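Side-chain contacts in putative GGDEF domain protein (PDB 7E6G), which probably makes the second messenger cyclic di-GMP from two molecules of GTP, as a magnesium-dependent diguanylate cyclase of the GGDEF family: residues E99-D104 against N111-L116; V140-Q145 against S253-C258; G14-P19 against Q28-L33. One frame throughout, in Å; residues are numbered along the deposited sequence.

How the contacts relate
Along the chain the order is contact 3, contact 1, contact 2, and none encloses another. Contacts 3 and 1 share helix 27-102: contact 3 lies near its start, where helix 3-17 folds back on it, and contact 1 at its end, where the chain turns into helix 112-128. Their centres are about 110 Å apart, and both touch the second subunit. Contact 2 lies at the nucleotide site, its centre about 25 Å from that of contact 1 and about 132 Å from that of contact 3. The layout is that of a helical stalk joined through a turn to a catalytic domain, consistent with signals passing along the stalk.

Contact 1. Residues E99-D104 against N111-L116; sequences EASIRD and NRRMLL
Asn-111 plugs the end of helix 27-102 with backbone and side chain together, and this is the tight part of the contact. Its backbone N donates to Ile-102 O at 2.9 Å, while ND2 reaches Ser-101 O at 3.2 Å. That carbonyl oxygen lies in the Asn-111 amide plane, although ND2 stands above the carbonyl plane, 47° out of it. The other end of the amide serves the next helix: OD1 accepts from Met-114 N at 3.3 Å, an N-cap bond nearly along the C=O axis. CG sits between the backbone N and carbonyl carbon (chi1 79°), which points the amide at both helix ends; asparagine suits the place because it carries a donor and an acceptor side by side. Beside it, Met-114 CG packs against Ile-102 CB at 3.7 Å and the sulfur SD comes to Ile-102 CD1 at 4.0 Å, a flexible thioether laid obliquely across a branched side chain.

The margins are looser. Arg-113 bends at chi3 to bring NH1 edge-on to Ser-101 O, a weak bond of 3.4 Å, and its NH2 bonds weakly to Gly-108 O of the second subunit. Asp-104 meets Asn-111 CB loosely, through its backbone N and its CB, its carboxylate being bonded to Thr-107 within the turn.

Asp-104, Thr-107, Asn-111 and Arg-112 fit the DxLTxLxNR motif that joins signalling helices to GGDEF domains. One asparagine amide thus ties the carbonyl end of the stalk to the amide end of the first domain helix, a polar linkage that probably limits movement of the turn between them.

Contact 2. Residues V140-Q145 against S253-C258; sequences VDFFKQ and SGRDKC. With MG (magnesium ion), chain G; G2P (phosphomethylphosphonic acid guanylate ester), chain H.
The Arg-255 guanidinium is tilted 26° from the Phe-142 ring and only partly overlaps it: NE stands over one ring face, while the terminal nitrogens lie beyond the rim. Phe-142 CE1 is over one face of the guanidinium, and the arginine's methylene carries the closest touch, CD to Phe-142 CZ at 3.5 Å. At the guanidinium edge is the gamma phosphate of the GTP analogue, where NH2 donates to G2P O3G at 3.1 Å. NE bonds to G2P O2G, which Phe-142 N also grips at 2.8 Å in a nearly straight bond (169°). The neighbouring Phe-143 ring turns its edge to the nucleotide, with CE2 3.3 Å from G2P N3 and the sugar O4' in the ring plane.

Arg-255 reaches the phosphate because its chain runs extended from CG to NE, past the carboxylate of Asp-141. The Asp-141 and Arg-255 charges stay apart, OD1 to NE being 4.3 Å, beyond a salt bridge. Instead Asp-141 OD2 accepts from Asp-256 N at 3.0 Å, met from above the carboxylate plane, while Ser-224, Lys-251 and Thr-222 hold the same carboxylate. This carboxylate thus ties the backbone at Asp-256, next to Arg-255, and probably steadies the arginine, a place that suits short aspartate.

Val-140 O binds the magnesium ion at 2.3 Å, with Asp-139 and Glu-182 completing the protein ligands and G2P O3B and O2A binding too. Phe-143 N and Lys-144 N, at the start of helix 143-150, add weak bonds to G2P O1B. Metal, arginine and N-H groups converge on the triphosphate, the first two probably offsetting its charge.

Contact 3. Residues G14-P19 against Q28-L33; sequences GLLADP and QALARL
Leu-16 bridges the two arms of a helical hairpin, in which helix 3-17 turns back through a short loop onto the start of helix 27-102. Its CB points at the second helix, and CB and CG carry the two methyl groups across without contacts of their own as close as those of the methyls. CG lies anti to the carbonyl carbon (chi1 -73°), which aims the branch at Ala-31. CD1 comes 4.0 Å from Ala-31 CA, against the backbone itself. CD2 has more neighbours: Ala-31 N at 3.8 Å, Ala-31 CB at 4.0 Å, and a methyl of Leu-30.

Residue size explains the fit. Ala-31 has a single methyl, so the leucine branch can lie against the helix backbone, and the CA atoms of Leu-16 and Ala-31 are 7.0 Å apart. Leu-30, one position earlier, sends a longer chain toward helix 3-17 and flanks the same methyl. These contacts are apolar packing, as suits the inner side of a hairpin.

Polar bonds lie at the turn. Leu-16 O, at the end of its helix, is hydrogen-bonded to NE2 of both His-22 and His-27, and Asp-18 OD2 binds Gln-20 N. The second subunit also packs on these helices, with Leu-33 against Leu-33 of that subunit and Leu-15 against its Ala-29, so the hairpin takes part in the interface with it. Between the arms, the leucine pair meets methyl to methyl: Leu-16 CD2 lies 4.1 Å from Leu-30 CD2.

Contact 1. Residues E99-D104 against N111-L116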
# COMPACT_ATOMS: atom_id res chain seq x y z
N GLU A 99 -2.14 27.98 -11.92
CA GLU A 99 -3.17 29.00 -12.01
C GLU A 99 -2.57 30.40 -12.04
O GLU A 99 -2.92 31.22 -12.90
CB GLU A 99 -4.15 28.82 -10.83
CG GLU A 99 -5.27 29.84 -10.77
CD GLU A 99 -6.42 29.49 -11.70
OE1 GLU A 99 -6.27 28.54 -12.51
OE2 GLU A 99 -7.47 30.18 -11.64
N ALA A 100 -1.64 30.69 -11.13
CA ALA A 100 -1.04 32.02 -11.11
C ALA A 100 -0.18 32.29 -12.34
O ALA A 100 -0.04 33.44 -12.75
CB ALA A 100 -0.20 32.20 -9.84
N SER A 101 0.40 31.27 -12.93
CA SER A 101 1.25 31.61 -14.06
C SER A 101 0.50 31.71 -15.39
O SER A 101 0.96 32.44 -16.28
CB SER A 101 2.42 30.62 -14.14
OG SER A 101 2.15 29.55 -15.02
N ILE A 102 -0.65 31.06 -15.56
CA ILE A 102 -1.26 30.99 -16.89
C ILE A 102 -2.66 31.58 -16.96
O ILE A 102 -3.19 31.70 -18.07
CB ILE A 102 -1.28 29.54 -17.44
CG1 ILE A 102 -2.08 28.63 -16.50
CG2 ILE A 102 0.13 29.04 -17.67
CD1 ILE A 102 -2.98 27.69 -17.20
N ARG A 103 -3.28 31.93 -15.85
CA ARG A 103 -4.64 32.48 -15.89
C ARG A 103 -4.64 33.94 -15.46
O ARG A 103 -3.88 34.33 -14.56
CB ARG A 103 -5.62 31.67 -15.05
CG ARG A 103 -5.79 30.23 -15.54
CD ARG A 103 -7.23 29.72 -15.43
NE ARG A 103 -7.92 29.63 -16.74
CZ ARG A 103 -8.00 28.52 -17.46
NH1 ARG A 103 -7.43 27.40 -17.02
NH2 ARG A 103 -8.64 28.51 -18.63
N ASP A 104 -5.46 34.73 -16.14
CA ASP A 104 -5.55 36.16 -15.89
C ASP A 104 -6.45 36.42 -14.70
O ASP A 104 -7.61 35.99 -14.70
CB ASP A 104 -6.09 36.86 -17.13
CG ASP A 104 -6.50 38.30 -16.85
OD1 ASP A 104 -5.60 39.13 -16.56
OD2 ASP A 104 -7.72 38.60 -16.92
N ASN A 111 -3.87 33.75 -20.03
CA ASN A 111 -3.03 34.86 -20.21
C ASN A 111 -2.05 34.85 -21.30
O ASN A 111 -2.17 34.12 -22.06
CB ASN A 111 -2.45 35.23 -18.90
CG ASN A 111 -1.37 34.42 -18.47
OD1 ASN A 111 -0.92 33.64 -19.06
ND2 ASN A 111 -0.94 34.73 -17.45
N ARG A 112 -1.19 35.80 -21.39
CA ARG A 112 -0.24 35.89 -22.40
C ARG A 112 0.70 34.80 -22.45
O ARG A 112 0.99 34.42 -23.43
CB ARG A 112 0.49 37.09 -22.25
CG ARG A 112 0.12 38.23 -23.05
CD ARG A 112 1.32 38.97 -23.40
NE ARG A 112 0.94 40.03 -24.21
CZ ARG A 112 1.58 40.48 -25.18
NH1 ARG A 112 2.69 40.12 -25.42
NH2 ARG A 112 1.11 41.38 -25.80
N ARG A 113 1.16 34.29 -21.36
CA ARG A 113 2.00 33.20 -21.28
C ARG A 113 1.36 32.02 -21.78
O ARG A 113 1.99 31.34 -22.30
CB ARG A 113 2.49 33.02 -19.87
CG ARG A 113 3.35 31.84 -19.62
CD ARG A 113 3.88 31.72 -18.27
NE ARG A 113 4.93 32.67 -18.08
CZ ARG A 113 4.93 33.70 -17.24
NH1 ARG A 113 3.98 33.99 -16.40
NH2 ARG A 113 5.89 34.48 -17.29
N MET A 114 0.11 31.77 -21.52
CA MET A 114 -0.56 30.66 -22.02
C MET A 114 -0.71 30.60 -23.47
O MET A 114 -0.74 29.62 -24.02
CB MET A 114 -1.82 30.50 -21.36
CG MET A 114 -1.92 29.13 -21.01
SD MET A 114 -3.52 28.58 -21.03
CE MET A 114 -3.98 28.64 -22.66
N LEU A 115 -0.97 31.71 -24.02
CA LEU A 115 -1.14 31.92 -25.34
C LEU A 115 -0.01 31.77 -26.14
O LEU A 115 -0.09 31.29 -27.10
CB LEU A 115 -1.79 33.23 -25.52
CG LEU A 115 -3.17 32.77 -25.64
CD1 LEU A 115 -4.02 32.75 -24.45
CD2 LEU A 115 -3.84 33.27 -26.78
N LEU A 116 1.07 32.24 -25.71
CA LEU A 116 2.30 32.12 -26.30
C LEU A 116 2.78 30.74 -26.30
O LEU A 116 3.55 30.41 -27.06
CB LEU A 116 3.24 32.97 -25.61
CG LEU A 116 3.05 34.37 -25.91
CD1 LEU A 116 3.98 35.25 -25.27
CD2 LEU A 116 3.11 34.62 -27.32

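Contact 2. Residues V140-Q145 against S253-C258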
# COMPACT_ATOMS: atom_id res chain seq x y z
N VAL A 140 -10.94 46.72 -27.75
CA VAL A 140 -12.19 47.39 -27.40
C VAL A 140 -12.18 48.83 -27.90
O VAL A 140 -11.20 49.57 -27.73
CB VAL A 140 -12.43 47.31 -25.88
CG1 VAL A 140 -13.74 48.02 -25.51
CG2 VAL A 140 -12.48 45.86 -25.44
N ASP A 141 -13.27 49.24 -28.54
CA ASP A 141 -13.38 50.59 -29.07
C ASP A 141 -13.82 51.56 -27.97
O ASP A 141 -14.79 51.30 -27.26
CB ASP A 141 -14.38 50.63 -30.22
CG ASP A 141 -13.99 49.73 -31.38
OD1 ASP A 141 -12.80 49.62 -31.69
OD2 ASP A 141 -14.89 49.15 -32.01
N PHE A 142 -13.09 52.67 -27.84
CA PHE A 142 -13.45 53.78 -26.95
C PHE A 142 -13.55 53.34 -25.49
O PHE A 142 -14.36 53.88 -24.72
CB PHE A 142 -14.75 54.45 -27.41
CG PHE A 142 -14.71 54.96 -28.84
CD1 PHE A 142 -13.76 55.91 -29.23
CD2 PHE A 142 -15.60 54.49 -29.78
CE1 PHE A 142 -13.72 56.38 -30.53
CE2 PHE A 142 -15.56 54.96 -31.09
CZ PHE A 142 -14.62 55.90 -31.46
N PHE A 143 -12.75 52.36 -25.09
CA PHE A 143 -12.78 51.89 -23.71
C PHE A 143 -12.47 53.00 -22.72
O PHE A 143 -13.00 53.01 -21.60
CB PHE A 143 -11.80 50.73 -23.53
CG PHE A 143 -12.03 49.95 -22.28
CD1 PHE A 143 -13.28 49.42 -22.01
CD2 PHE A 143 -10.99 49.74 -21.38
CE1 PHE A 143 -13.51 48.72 -20.85
CE2 PHE A 143 -11.20 49.03 -20.21
CZ PHE A 143 -12.47 48.52 -19.94
N LYS A 144 -11.68 53.89 -23.05
CA LYS A 144 -11.36 54.92 -22.25
C LYS A 144 -12.57 55.72 -21.88
O LYS A 144 -12.56 56.20 -20.87
CB LYS A 144 -10.44 55.63 -23.08
CG LYS A 144 -9.63 56.61 -22.43
CD LYS A 144 -8.39 56.66 -23.17
CE LYS A 144 -7.62 57.86 -22.73
NZ LYS A 144 -6.17 57.62 -22.95
N GLN A 145 -13.57 55.90 -22.74
CA GLN A 145 -14.83 56.52 -22.35
C GLN A 145 -15.52 55.73 -21.25
O GLN A 145 -16.10 56.31 -20.32
CB GLN A 145 -15.77 56.66 -23.55
CG GLN A 145 -15.65 57.99 -24.25
CD GLN A 145 -16.51 59.09 -23.64
OE1 GLN A 145 -16.68 59.18 -22.40
NE2 GLN A 145 -17.08 59.93 -24.51
N SER A 253 -10.03 52.28 -40.20
CA SER A 253 -11.15 52.29 -41.12
C SER A 253 -12.50 52.49 -40.43
O SER A 253 -13.54 52.28 -41.06
CB SER A 253 -11.17 50.99 -41.94
OG SER A 253 -11.85 49.95 -41.27
N GLY A 254 -12.51 52.86 -39.15
CA GLY A 254 -13.75 53.29 -38.54
C GLY A 254 -14.36 52.51 -37.37
O GLY A 254 -15.43 52.90 -36.90
N ARG A 255 -13.73 51.43 -36.92
CA ARG A 255 -14.18 50.74 -35.70
C ARG A 255 -15.50 49.97 -35.84
O ARG A 255 -16.24 50.15 -36.81
CB ARG A 255 -14.27 51.74 -34.54
CG ARG A 255 -12.91 52.37 -34.27
CD ARG A 255 -12.89 53.29 -33.07
NE ARG A 255 -11.53 53.59 -32.61
CZ ARG A 255 -10.71 54.49 -33.17
NH1 ARG A 255 -11.11 55.20 -34.23
NH2 ARG A 255 -9.50 54.69 -32.65
N ASP A 256 -15.77 49.07 -34.89
CA ASP A 256 -16.77 48.01 -35.07
C ASP A 256 -16.56 47.28 -36.40
O ASP A 256 -17.51 46.82 -37.03
CB ASP A 256 -18.20 48.54 -34.98
CG ASP A 256 -19.23 47.46 -34.61
OD1 ASP A 256 -18.84 46.28 -34.37
OD2 ASP A 256 -20.44 47.83 -34.56
N LYS A 257 -15.30 47.19 -36.83
CA LYS A 257 -14.92 46.57 -38.09
C LYS A 257 -14.08 45.33 -37.80
O LYS A 257 -13.52 45.18 -36.71
CB LYS A 257 -14.12 47.54 -38.98
CG LYS A 257 -14.87 48.07 -40.17
CD LYS A 257 -15.69 49.31 -39.80
CE LYS A 257 -16.75 49.64 -40.86
NZ LYS A 257 -16.14 49.84 -42.23
N CYS A 258 -13.99 44.47 -38.80
CA CYS A 258 -13.21 43.24 -38.69
C CYS A 258 -12.54 43.01 -40.04
O CYS A 258 -13.21 42.63 -41.00
CB CYS A 258 -14.08 42.07 -38.29
SG CYS A 258 -13.27 40.48 -38.42
MG MG G . -9.07 50.30 -27.27
PG G2P H . -9.62 52.91 -29.35
O1G G2P H . -9.28 51.70 -29.73
O2G G2P H . -10.88 53.15 -29.51
O3G G2P H . -8.81 53.88 -29.78
O3B G2P H . -9.32 52.77 -27.86
PB G2P H . -9.49 53.51 -26.48
O1B G2P H . -10.16 52.62 -25.81
O2B G2P H . -10.03 54.72 -26.54
C3A G2P H . -7.97 53.80 -25.71
PA G2P H . -6.75 52.72 -25.54
O1A G2P H . -6.02 53.73 -26.15
O2A G2P H . -7.48 51.73 -26.29
O5' G2P H . -7.08 52.90 -24.11
C5' G2P H . -7.74 51.91 -23.32
C4' G2P H . -7.74 52.25 -21.86
O4' G2P H . -7.63 51.05 -21.32
C3' G2P H . -6.45 52.77 -21.48
O3' G2P H . -6.65 54.05 -21.05
C2' G2P H . -6.08 51.83 -20.40
O2' G2P H . -5.51 52.40 -19.30
C1' G2P H . -7.34 51.29 -20.06
N9 G2P H . -7.22 50.06 -19.36
C8 G2P H . -6.21 49.29 -19.60
N7 G2P H . -6.27 48.22 -18.87
C5 G2P H . -7.32 48.28 -18.18
C6 G2P H . -7.84 47.44 -17.31
O6 G2P H . -7.34 46.40 -17.01
N1 G2P H . -9.02 47.76 -16.71
C2 G2P H . -9.61 48.93 -17.02
N2 G2P H . -10.67 49.19 -16.47
N3 G2P H . -9.03 49.75 -17.89
C4 G2P H . -7.92 49.42 -18.49

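Contact 3. Residues G14-P19 against Q28-L33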
# COMPACT_ATOMS: atom_id res chain seq x y z
N GLY A 14 -20.92 -51.95 44.58
CA GLY A 14 -21.87 -52.71 45.36
C GLY A 14 -21.54 -54.18 45.37
O GLY A 14 -21.59 -54.83 46.42
N LEU A 15 -21.19 -54.73 44.20
CA LEU A 15 -20.82 -56.15 44.12
C LEU A 15 -19.64 -56.46 45.03
O LEU A 15 -19.64 -57.46 45.77
CB LEU A 15 -20.48 -56.50 42.67
CG LEU A 15 -21.58 -56.91 41.69
CD1 LEU A 15 -22.82 -56.11 41.97
CD2 LEU A 15 -21.12 -56.69 40.26
N LEU A 16 -18.60 -55.61 44.99
CA LEU A 16 -17.38 -55.88 45.75
C LEU A 16 -17.60 -55.74 47.24
O LEU A 16 -16.90 -56.38 48.02
CB LEU A 16 -16.27 -54.93 45.30
CG LEU A 16 -15.69 -55.26 43.93
CD1 LEU A 16 -14.79 -54.13 43.44
CD2 LEU A 16 -14.95 -56.60 43.98
N ALA A 17 -18.57 -54.89 47.64
CA ALA A 17 -18.93 -54.75 49.05
C ALA A 17 -19.78 -55.91 49.57
O ALA A 17 -19.65 -56.28 50.74
CB ALA A 17 -19.67 -53.43 49.27
N ASP A 18 -20.65 -56.48 48.74
CA ASP A 18 -21.63 -57.46 49.23
C ASP A 18 -20.96 -58.67 49.88
O ASP A 18 -20.24 -59.42 49.19
CB ASP A 18 -22.53 -57.92 48.09
CG ASP A 18 -23.68 -58.80 48.58
OD1 ASP A 18 -24.86 -58.37 48.48
OD2 ASP A 18 -23.40 -59.92 49.08
N PRO A 19 -21.22 -58.94 51.17
CA PRO A 19 -20.49 -60.02 51.86
C PRO A 19 -20.69 -61.40 51.26
O PRO A 19 -19.86 -62.29 51.50
CB PRO A 19 -21.04 -59.95 53.29
CG PRO A 19 -21.52 -58.56 53.44
CD PRO A 19 -22.07 -58.17 52.09
N GLN A 28 -11.76 -61.08 43.85
CA GLN A 28 -10.47 -60.52 43.87
C GLN A 28 -10.03 -60.14 42.50
O GLN A 28 -9.32 -59.35 42.37
CB GLN A 28 -9.56 -61.44 44.64
CG GLN A 28 -8.39 -60.86 45.37
CD GLN A 28 -7.07 -61.39 44.83
OE1 GLN A 28 -6.08 -61.38 45.49
NE2 GLN A 28 -7.09 -61.91 43.64
N ALA A 29 -10.41 -60.85 41.50
CA ALA A 29 -10.21 -60.56 40.15
C ALA A 29 -10.91 -59.35 39.71
O ALA A 29 -10.39 -58.66 39.05
CB ALA A 29 -10.68 -61.73 39.43
N LEU A 30 -12.12 -59.14 40.09
CA LEU A 30 -12.86 -58.00 39.78
C LEU A 30 -12.37 -56.83 40.44
O LEU A 30 -12.52 -55.85 39.95
CB LEU A 30 -14.31 -58.17 39.98
CG LEU A 30 -15.17 -57.01 39.66
CD1 LEU A 30 -15.36 -56.68 38.26
CD2 LEU A 30 -16.49 -57.15 40.18
N ALA A 31 -11.92 -56.91 41.64
CA ALA A 31 -11.29 -55.76 42.30
C ALA A 31 -10.04 -55.32 41.55
O ALA A 31 -9.84 -54.11 41.29
CB ALA A 31 -10.96 -56.10 43.76
N ARG A 32 -9.20 -56.29 41.18
CA ARG A 32 -7.97 -55.97 40.45
C ARG A 32 -8.29 -55.33 39.11
O ARG A 32 -7.66 -54.34 38.72
CB ARG A 32 -7.12 -57.22 40.28
CG ARG A 32 -6.53 -57.68 41.57
CD ARG A 32 -5.81 -58.99 41.42
NE ARG A 32 -4.67 -58.87 40.53
CZ ARG A 32 -3.72 -59.79 40.43
NH1 ARG A 32 -3.79 -60.89 41.17
NH2 ARG A 32 -2.72 -59.60 39.58
N LEU A 33 -9.29 -55.85 38.41
CA LEU A 33 -9.56 -55.32 37.09
C LEU A 33 -10.24 -53.96 37.15
O LEU A 33 -9.96 -53.08 36.32
CB LEU A 33 -10.35 -56.32 36.26
CG LEU A 33 -10.57 -55.85 34.83
CD1 LEU A 33 -9.46 -56.34 33.93
CD2 LEU A 33 -11.86 -56.44 34.40